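Local coordinates for CRISPR-associated protein CasA/Cse1 (Thermus thermophilus, PDB 4AN8) that forms part of the CRISPR Cascade ribonucleoprotein complex and probably serves bacterial adaptive immunity against viruses and plasmids, at residues L51-L56 and R344-V349; L191-G196 and D279-Q284; H394-V399 and L427-L432. All coordinates share one frame; numbering follows the deposited sequence.

Contact 1 of 3, residues L51-L56 and R344-V349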
loop_
_atom_site.group_PDB
_atom_site.type_symbol
_atom_site.label_atom_id
_atom_site.label_comp_id
_atom_site.label_asym_id
_atom_site.label_seq_id
_atom_site.Cartn_x
_atom_site.Cartn_y
_atom_site.Cartn_z
ATOM N N LEU A 51 4.030 -4.106 4.575
ATOM C CA LEU A 51 4.424 -2.805 5.106
ATOM C C LEU A 51 5.935 -2.630 4.934
ATOM O O LEU A 51 6.395 -1.567 4.548
ATOM C CB LEU A 51 4.028 -2.658 6.583
ATOM C CG LEU A 51 2.546 -2.924 6.925
ATOM C CD1 LEU A 51 2.255 -2.509 8.376
ATOM C CD2 LEU A 51 1.566 -2.249 5.926
ATOM N N GLU A 52 6.694 -3.675 5.233
ATOM C CA GLU A 52 8.136 -3.671 5.009
ATOM C C GLU A 52 8.466 -3.368 3.564
ATOM O O GLU A 52 9.303 -2.521 3.272
ATOM C CB GLU A 52 8.759 -5.017 5.394
ATOM C CG GLU A 52 9.357 -5.044 6.767
ATOM C CD GLU A 52 10.050 -6.379 7.116
ATOM O OE1 GLU A 52 10.342 -7.196 6.207
ATOM O OE2 GLU A 52 10.307 -6.614 8.310
ATOM N N GLU A 53 7.806 -4.065 2.652
ATOM C CA GLU A 53 8.038 -3.839 1.236
ATOM C C GLU A 53 7.766 -2.372 0.875
ATOM O O GLU A 53 8.539 -1.757 0.135
ATOM C CB GLU A 53 7.149 -4.763 0.408
ATOM C CG GLU A 53 7.330 -4.667 -1.103
ATOM C CD GLU A 53 6.463 -5.705 -1.841
ATOM O OE1 GLU A 53 5.849 -6.545 -1.160
ATOM O OE2 GLU A 53 6.368 -5.679 -3.089
ATOM N N ALA A 54 6.654 -1.828 1.371
ATOM C CA ALA A 54 6.254 -0.464 1.014
ATOM C C ALA A 54 7.316 0.544 1.439
ATOM O O ALA A 54 7.781 1.336 0.621
ATOM C CB ALA A 54 4.926 -0.105 1.639
ATOM N N VAL A 55 7.715 0.475 2.708
ATOM C CA VAL A 55 8.654 1.460 3.250
ATOM C C VAL A 55 10.068 1.295 2.728
ATOM O O VAL A 55 10.760 2.289 2.552
ATOM C CB VAL A 55 8.690 1.512 4.790
ATOM C CG1 VAL A 55 7.372 1.916 5.327
ATOM C CG2 VAL A 55 9.166 0.179 5.393
ATOM N N LEU A 56 10.493 0.070 2.437
ATOM C CA LEU A 56 11.824 -0.123 1.872
ATOM C C LEU A 56 11.937 0.561 0.497
ATOM O O LEU A 56 12.924 1.265 0.234
ATOM C CB LEU A 56 12.208 -1.602 1.817
ATOM C CG LEU A 56 12.370 -2.316 3.170
ATOM C CD1 LEU A 56 12.433 -3.856 3.029
ATOM C CD2 LEU A 56 13.567 -1.801 3.903
ATOM N N ARG A 344 1.438 -3.718 -7.712
ATOM C CA ARG A 344 1.219 -4.192 -6.351
ATOM C C ARG A 344 0.477 -3.154 -5.521
ATOM O O ARG A 344 0.776 -1.960 -5.600
ATOM C CB ARG A 344 2.532 -4.555 -5.692
ATOM C CG ARG A 344 3.259 -5.617 -6.435
ATOM C CD ARG A 344 4.349 -6.165 -5.591
ATOM N NE ARG A 344 4.767 -7.468 -6.085
ATOM C CZ ARG A 344 5.322 -8.393 -5.314
ATOM N NH1 ARG A 344 5.512 -8.144 -4.021
ATOM N NH2 ARG A 344 5.681 -9.560 -5.834
ATOM N N VAL A 345 -0.508 -3.592 -4.754
ATOM C CA VAL A 345 -1.146 -2.707 -3.794
ATOM C C VAL A 345 -0.763 -3.171 -2.396
ATOM O O VAL A 345 -0.911 -4.348 -2.067
ATOM C CB VAL A 345 -2.667 -2.672 -3.940
ATOM C CG1 VAL A 345 -3.260 -1.687 -2.913
ATOM C CG2 VAL A 345 -3.058 -2.263 -5.379
ATOM N N LEU A 346 -0.234 -2.250 -1.600
ATOM C CA LEU A 346 0.233 -2.534 -0.241
ATOM C C LEU A 346 -0.421 -1.585 0.762
ATOM O O LEU A 346 -0.562 -0.396 0.492
ATOM C CB LEU A 346 1.755 -2.362 -0.159
ATOM C CG LEU A 346 2.588 -3.016 -1.250
ATOM C CD1 LEU A 346 4.061 -2.581 -1.163
ATOM C CD2 LEU A 346 2.443 -4.533 -1.209
ATOM N N GLY A 347 -0.804 -2.098 1.921
ATOM C CA GLY A 347 -1.398 -1.262 2.953
ATOM C C GLY A 347 -2.016 -2.041 4.118
ATOM O O GLY A 347 -1.938 -3.264 4.163
ATOM N N GLN A 348 -2.626 -1.317 5.057
ATOM C CA GLN A 348 -3.249 -1.921 6.226
ATOM C C GLN A 348 -4.739 -1.785 6.085
ATOM O O GLN A 348 -5.211 -0.789 5.557
ATOM C CB GLN A 348 -2.894 -1.161 7.520
ATOM C CG GLN A 348 -1.525 -0.717 7.627
ATOM C CD GLN A 348 -1.186 -0.188 9.001
ATOM O OE1 GLN A 348 -0.578 -0.888 9.800
ATOM N NE2 GLN A 348 -1.519 1.078 9.260
ATOM N N VAL A 349 -5.475 -2.759 6.599
ATOM C CA VAL A 349 -6.897 -2.556 6.814
ATOM C C VAL A 349 -7.019 -2.057 8.240
ATOM O O VAL A 349 -6.553 -2.715 9.179
ATOM C CB VAL A 349 -7.698 -3.856 6.688
ATOM C CG1 VAL A 349 -9.204 -3.545 6.763
ATOM C CG2 VAL A 349 -7.341 -4.555 5.396
#

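Contact 2 of 3, residues L191-G196 and D279-Q284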
loop_
_atom_site.group_PDB
_atom_site.type_symbol
_atom_site.label_atom_id
_atom_site.label_comp_id
_atom_site.label_asym_id
_atom_site.label_seq_id
_atom_site.Cartn_x
_atom_site.Cartn_y
_atom_site.Cartn_z
ATOM N N LEU A 191 -1.395 1.751 -0.873
ATOM C CA LEU A 191 -0.264 2.264 -1.652
ATOM C C LEU A 191 -0.127 1.566 -3.011
ATOM O O LEU A 191 -0.108 0.330 -3.077
ATOM C CB LEU A 191 1.030 2.119 -0.857
ATOM C CG LEU A 191 0.975 2.847 0.499
ATOM C CD1 LEU A 191 2.313 2.686 1.243
ATOM C CD2 LEU A 191 0.620 4.335 0.323
ATOM N N PHE A 192 -0.034 2.359 -4.079
ATOM C CA PHE A 192 0.167 1.818 -5.424
ATOM C C PHE A 192 1.644 1.716 -5.775
ATOM O O PHE A 192 2.360 2.732 -5.857
ATOM C CB PHE A 192 -0.577 2.634 -6.480
ATOM C CG PHE A 192 -2.063 2.532 -6.364
ATOM C CD1 PHE A 192 -2.737 3.180 -5.340
ATOM C CD2 PHE A 192 -2.794 1.770 -7.264
ATOM C CE1 PHE A 192 -4.111 3.089 -5.227
ATOM C CE2 PHE A 192 -4.185 1.663 -7.151
ATOM C CZ PHE A 192 -4.843 2.326 -6.135
ATOM N N LEU A 193 2.092 0.485 -5.991
ATOM C CA LEU A 193 3.491 0.246 -6.317
ATOM C C LEU A 193 3.658 -0.557 -7.594
ATOM O O LEU A 193 3.738 -1.780 -7.555
ATOM C CB LEU A 193 4.191 -0.477 -5.158
ATOM C CG LEU A 193 5.669 -0.749 -5.408
ATOM C CD1 LEU A 193 6.510 0.430 -4.895
ATOM C CD2 LEU A 193 6.101 -2.071 -4.774
ATOM N N PRO A 194 3.704 0.125 -8.743
ATOM C CA PRO A 194 3.992 -0.576 -9.993
ATOM C C PRO A 194 5.312 -1.329 -9.873
ATOM O O PRO A 194 6.231 -0.886 -9.173
ATOM C CB PRO A 194 4.132 0.554 -11.003
ATOM C CG PRO A 194 3.292 1.631 -10.449
ATOM C CD PRO A 194 3.475 1.561 -8.957
ATOM N N THR A 195 5.393 -2.470 -10.548
ATOM C CA THR A 195 6.482 -3.398 -10.330
ATOM C C THR A 195 6.953 -3.947 -11.664
ATOM O O THR A 195 6.132 -4.276 -12.534
ATOM C CB THR A 195 6.032 -4.526 -9.380
ATOM O OG1 THR A 195 6.001 -4.019 -8.037
ATOM C CG2 THR A 195 6.959 -5.691 -9.430
ATOM N N GLY A 196 8.272 -4.002 -11.841
ATOM C CA GLY A 196 8.845 -4.496 -13.077
ATOM C C GLY A 196 9.461 -5.855 -12.860
ATOM O O GLY A 196 9.070 -6.564 -11.929
ATOM N N ASP A 279 0.571 12.100 -1.429
ATOM C CA ASP A 279 1.656 11.145 -1.627
ATOM C C ASP A 279 1.505 10.470 -3.008
ATOM O O ASP A 279 0.409 10.118 -3.425
ATOM C CB ASP A 279 1.658 10.122 -0.480
ATOM C CG ASP A 279 2.846 9.193 -0.526
ATOM O OD1 ASP A 279 2.862 8.344 -1.440
ATOM O OD2 ASP A 279 3.737 9.281 0.359
ATOM N N PRO A 280 2.616 10.328 -3.739
ATOM C CA PRO A 280 2.589 9.711 -5.075
ATOM C C PRO A 280 1.962 8.313 -5.077
ATOM O O PRO A 280 1.430 7.901 -6.099
ATOM C CB PRO A 280 4.075 9.590 -5.427
ATOM C CG PRO A 280 4.725 10.726 -4.681
ATOM C CD PRO A 280 3.947 10.850 -3.382
ATOM N N MET A 281 2.030 7.577 -3.972
ATOM C CA MET A 281 1.512 6.213 -3.995
ATOM C C MET A 281 0.028 6.136 -3.647
ATOM O O MET A 281 -0.573 5.051 -3.630
ATOM C CB MET A 281 2.338 5.314 -3.091
ATOM C CG MET A 281 3.729 5.027 -3.669
ATOM S SD MET A 281 4.771 4.168 -2.462
ATOM C CE MET A 281 6.321 4.061 -3.382
ATOM N N VAL A 282 -0.570 7.296 -3.382
ATOM C CA VAL A 282 -1.912 7.333 -2.845
ATOM C C VAL A 282 -2.901 7.812 -3.890
ATOM O O VAL A 282 -2.630 8.768 -4.604
ATOM C CB VAL A 282 -1.963 8.265 -1.612
ATOM C CG1 VAL A 282 -3.395 8.534 -1.189
ATOM C CG2 VAL A 282 -1.126 7.682 -0.479
ATOM N N ALA A 283 -4.050 7.145 -3.980
ATOM C CA ALA A 283 -5.117 7.507 -4.903
ATOM C C ALA A 283 -6.341 8.053 -4.158
ATOM O O ALA A 283 -6.500 7.852 -2.958
ATOM C CB ALA A 283 -5.502 6.330 -5.711
ATOM N N GLN A 284 -7.217 8.753 -4.864
ATOM C CA GLN A 284 -8.380 9.328 -4.203
ATOM C C GLN A 284 -9.652 9.091 -5.001
ATOM O O GLN A 284 -9.607 8.823 -6.214
ATOM C CB GLN A 284 -8.174 10.818 -3.918
ATOM C CG GLN A 284 -7.236 11.103 -2.743
ATOM C CD GLN A 284 -7.019 12.596 -2.511
ATOM O OE1 GLN A 284 -6.894 13.370 -3.458
ATOM N NE2 GLN A 284 -6.993 13.006 -1.240
#

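Contact 3 of 3, residues H394-V399 and L427-L432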
loop_
_atom_site.group_PDB
_atom_site.type_symbol
_atom_site.label_atom_id
_atom_site.label_comp_id
_atom_site.label_asym_id
_atom_site.label_seq_id
_atom_site.Cartn_x
_atom_site.Cartn_y
_atom_site.Cartn_z
ATOM N N HIS A 394 -29.985 -8.254 -2.624
ATOM C CA HIS A 394 -31.407 -8.125 -2.370
ATOM C C HIS A 394 -32.033 -9.517 -2.325
ATOM O O HIS A 394 -32.848 -9.825 -1.450
ATOM C CB HIS A 394 -32.077 -7.268 -3.446
ATOM C CG HIS A 394 -33.554 -7.113 -3.257
ATOM N ND1 HIS A 394 -34.476 -7.636 -4.136
ATOM C CD2 HIS A 394 -34.268 -6.512 -2.275
ATOM C CE1 HIS A 394 -35.697 -7.350 -3.714
ATOM N NE2 HIS A 394 -35.598 -6.671 -2.586
ATOM N N LEU A 395 -31.631 -10.355 -3.267
ATOM C CA LEU A 395 -32.072 -11.737 -3.286
ATOM C C LEU A 395 -31.794 -12.391 -1.921
ATOM O O LEU A 395 -32.692 -12.990 -1.322
ATOM C CB LEU A 395 -31.365 -12.480 -4.409
ATOM C CG LEU A 395 -32.046 -13.715 -4.988
ATOM C CD1 LEU A 395 -31.202 -14.327 -6.107
ATOM C CD2 LEU A 395 -32.271 -14.720 -3.901
ATOM N N ALA A 396 -30.567 -12.248 -1.415
ATOM C CA ALA A 396 -30.186 -12.847 -0.134
ATOM C C ALA A 396 -31.048 -12.335 1.010
ATOM O O ALA A 396 -31.417 -13.093 1.904
ATOM C CB ALA A 396 -28.696 -12.608 0.172
ATOM N N GLN A 397 -31.373 -11.046 0.986
ATOM C CA GLN A 397 -32.289 -10.473 1.974
ATOM C C GLN A 397 -33.689 -11.107 1.912
ATOM O O GLN A 397 -34.271 -11.433 2.951
ATOM C CB GLN A 397 -32.401 -8.960 1.788
ATOM C CG GLN A 397 -31.320 -8.172 2.483
ATOM C CD GLN A 397 -31.122 -6.798 1.871
ATOM O OE1 GLN A 397 -31.864 -6.391 0.972
ATOM N NE2 GLN A 397 -30.114 -6.079 2.346
ATOM N N GLU A 398 -34.226 -11.271 0.699
ATOM C CA GLU A 398 -35.553 -11.863 0.530
ATOM C C GLU A 398 -35.565 -13.358 0.931
ATOM O O GLU A 398 -36.545 -13.856 1.486
ATOM C CB GLU A 398 -36.064 -11.673 -0.899
ATOM C CG GLU A 398 -36.359 -10.232 -1.271
ATOM C CD GLU A 398 -37.639 -9.695 -0.629
ATOM O OE1 GLU A 398 -37.631 -9.419 0.591
ATOM O OE2 GLU A 398 -38.654 -9.538 -1.350
ATOM N N VAL A 399 -34.477 -14.070 0.655
ATOM C CA VAL A 399 -34.370 -15.441 1.129
ATOM C C VAL A 399 -34.445 -15.479 2.645
ATOM O O VAL A 399 -35.295 -16.171 3.208
ATOM C CB VAL A 399 -33.091 -16.146 0.640
ATOM C CG1 VAL A 399 -32.807 -17.386 1.494
ATOM C CG2 VAL A 399 -33.234 -16.506 -0.835
ATOM N N LEU A 427 -25.616 -17.120 4.339
ATOM C CA LEU A 427 -25.832 -17.544 2.959
ATOM C C LEU A 427 -24.573 -17.257 2.160
ATOM O O LEU A 427 -24.004 -16.183 2.282
ATOM C CB LEU A 427 -27.033 -16.811 2.350
ATOM C CG LEU A 427 -28.402 -17.021 3.013
ATOM C CD1 LEU A 427 -29.415 -16.030 2.453
ATOM C CD2 LEU A 427 -28.893 -18.455 2.830
ATOM N N PRO A 428 -24.123 -18.221 1.351
ATOM C CA PRO A 428 -22.894 -18.083 0.558
ATOM C C PRO A 428 -23.035 -17.233 -0.707
ATOM O O PRO A 428 -22.100 -17.173 -1.503
ATOM C CB PRO A 428 -22.592 -19.524 0.141
ATOM C CG PRO A 428 -23.940 -20.194 0.119
ATOM C CD PRO A 428 -24.714 -19.565 1.238
ATOM N N LEU A 429 -24.169 -16.572 -0.896
ATOM C CA LEU A 429 -24.437 -15.947 -2.185
ATOM C C LEU A 429 -23.480 -14.775 -2.534
ATOM O O LEU A 429 -22.815 -14.791 -3.573
ATOM C CB LEU A 429 -25.908 -15.522 -2.260
ATOM C CG LEU A 429 -26.353 -14.993 -3.616
ATOM C CD1 LEU A 429 -26.205 -16.085 -4.638
ATOM C CD2 LEU A 429 -27.798 -14.490 -3.541
ATOM N N GLU A 430 -23.410 -13.769 -1.668
ATOM C CA GLU A 430 -22.629 -12.571 -1.975
ATOM C C GLU A 430 -21.136 -12.843 -1.883
ATOM O O GLU A 430 -20.358 -12.398 -2.731
ATOM C CB GLU A 430 -22.997 -11.433 -1.031
ATOM C CG GLU A 430 -24.355 -10.815 -1.266
ATOM C CD GLU A 430 -24.674 -9.787 -0.201
ATOM O OE1 GLU A 430 -24.163 -8.645 -0.303
ATOM O OE2 GLU A 430 -25.404 -10.133 0.758
ATOM N N ARG A 431 -20.743 -13.567 -0.841
ATOM C CA ARG A 431 -19.352 -13.946 -0.645
ATOM C C ARG A 431 -18.804 -14.667 -1.869
ATOM O O ARG A 431 -17.704 -14.359 -2.330
ATOM C CB ARG A 431 -19.196 -14.795 0.617
ATOM C CG ARG A 431 -17.783 -15.248 0.907
ATOM C CD ARG A 431 -17.677 -15.936 2.274
ATOM N NE ARG A 431 -18.540 -17.112 2.415
ATOM C CZ ARG A 431 -18.268 -18.314 1.906
ATOM N NH1 ARG A 431 -17.162 -18.513 1.197
ATOM N NH2 ARG A 431 -19.114 -19.321 2.093
ATOM N N LEU A 432 -19.565 -15.604 -2.426
ATOM C CA LEU A 432 -19.039 -16.379 -3.554
ATOM C C LEU A 432 -19.051 -15.622 -4.880
ATOM O O LEU A 432 -18.142 -15.762 -5.689
ATOM C CB LEU A 432 -19.751 -17.726 -3.698
ATOM C CG LEU A 432 -19.102 -18.842 -2.886
ATOM C CD1 LEU A 432 -19.566 -18.759 -1.451
ATOM C CD2 LEU A 432 -19.430 -20.205 -3.478
#

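Contact 1 of 3, residues L51-L56 and R344-V349
Glu53 OE1 lies at the edge of the Arg344 guanidinium, in its plane, 3.3 Å from NH1. OE2 comes closer, 2.8 Å from the same NH1, but obliquely; this is a salt bridge whose hydrogen bond is weak, bent to 130° at the hydrogen, and the two flat groups are turned 60° apart. Glu53 gets there because CG stands anti to its backbone N (chi1 -178°) and the chain runs straight out from helix 50-67. At the other end of the contact, the Gln348 amide sets OE1 against Leu51 CD1 at 3.6 Å, while its NE2 is held by the carbonyls of Ala187 and Phe167. An acetate ion also sits about 3 Å from the Gln348 side chain. Between the two ends Leu346 CD1 reaches Ala54 CB at 3.8 Å and lies 3.9 Å from Glu53 CG, crossing the glutamate chain at about a right angle. Glu53 OE1 forms a further salt bridge with Arg360 of strand 354-364, so one buried carboxylate is shared between arginines of two adjacent strands, which would probably keep it ionised.

Contact 2 of 3, residues L191-G196 and D279-Q284
Phe192 and Met281 make the polar link here. The backbone N of Phe192 donates to Met281 O across 2.8 Å, nearly straight at 168°, and it arrives in the carbonyl plane on a lone pair. The same oxygen takes a CA-H...O contact from Leu191 CA at 3.4 Å and lies in the plane of the Phe192 ring at its edge, 3.3 Å from CD1. One carbonyl therefore meets two successive residues of the strand.

That carbonyl is presented by a type I turn from Asp279 to Val282, closed by Val282 N bonding to Asp279 O. Asp279 OD1 adds an Asx turn, accepting from Met281 N at 2.8 Å through its anti lone pair. Its other oxygen, OD2, is in a salt bridge with Arg58, so the aspartate ties the turn to helix 50-67.

The apolar contacts flank the bond. Leu191 CD2 rests 3.9 Å from Met281 CB and as far from Val282 CG2. Met281, extended beyond CG, runs alongside Leu193 in the same direction and brings its CE to 3.9 Å from Leu193 CD1. Further along the loop, Ala283 CB approaches Phe192 CE1 obliquely at 3.6 Å.

Leu191 and Leu193 use their backbones on strand 342-351, whereas Phe192 bonds to this loop and, through its O, to Thr321 of helix 320-333. The turn thus covers part of the outer edge of strand 191-195, an end strand of the three-stranded antiparallel sheet. Helix 50-67 packs on Leu191, Leu193 and Met281, and helix 199-206 lies against Leu193 and Met281 through Asn206.

Contact 3 of 3, residues H394-V399 and L427-L432
Leu427 meets Ala396 and Val399 with a single methyl. From its CA the bond to CB is aimed at segment 394-399, but neither CB nor CG comes within 4.2 Å of it. With CG anti to the carbonyl carbon (chi1 -61°), the side chain carries on toward the helix until CD1 lands 3.6 Å from Ala396 O and 3.8 Å from Val399 CG1. The same methyl lies 4.2 Å from Ala396 CB, so it lies between positions three residues apart on the helix, and the leucine side chain slants across that of Val399.

Leu427 is the first residue to leave helical geometry after helix 417-426, and Pro428 takes the N-cap position of helix 429-446. The contact therefore places this corner against the long helix 372-403, in the C-terminal four-helix bundle of Cse1, where helices 453-476 and 483-499 supply the remaining members.

Leu429 continues the apolar strip in the first turn of its helix. Its CD2 reaches Leu395 CB at 4.2 Å and the Ala396 backbone N at 4.1 Å; Thr472 of helix 453-476 touches the same leucine, and Trp469 packs on Leu395. The small Ala396 side chain thus has a leucine methyl from each of Leu427 and Leu429 close by. Glu430, extended beyond CG, brings OE2 to 4.2 Å from Ala396 CB, and its side chain also touches Lys393.

Contacts 1 and 2 lie together near the centre of the chain, their own centres 10 Å apart. They meet directly, because strands 191-195 and 342-351 are antiparallel neighbours in one three-stranded sheet. Along the chain the order is 51-56, 191-196, 279-284, 344-349, so contact 2 forms entirely between the two halves of contact 1, and residues far apart in sequence build one core. Contact 3 follows both. It sits about 33 Å from contact 1 and 34 Å from contact 2, centre to centre, with nearest atoms about 16 and 21 Å away, among the C-terminal helices. The three thus sample a core that joins segments distant in sequence, and a C-terminal helical bundle whose contact spans a short sequence separation.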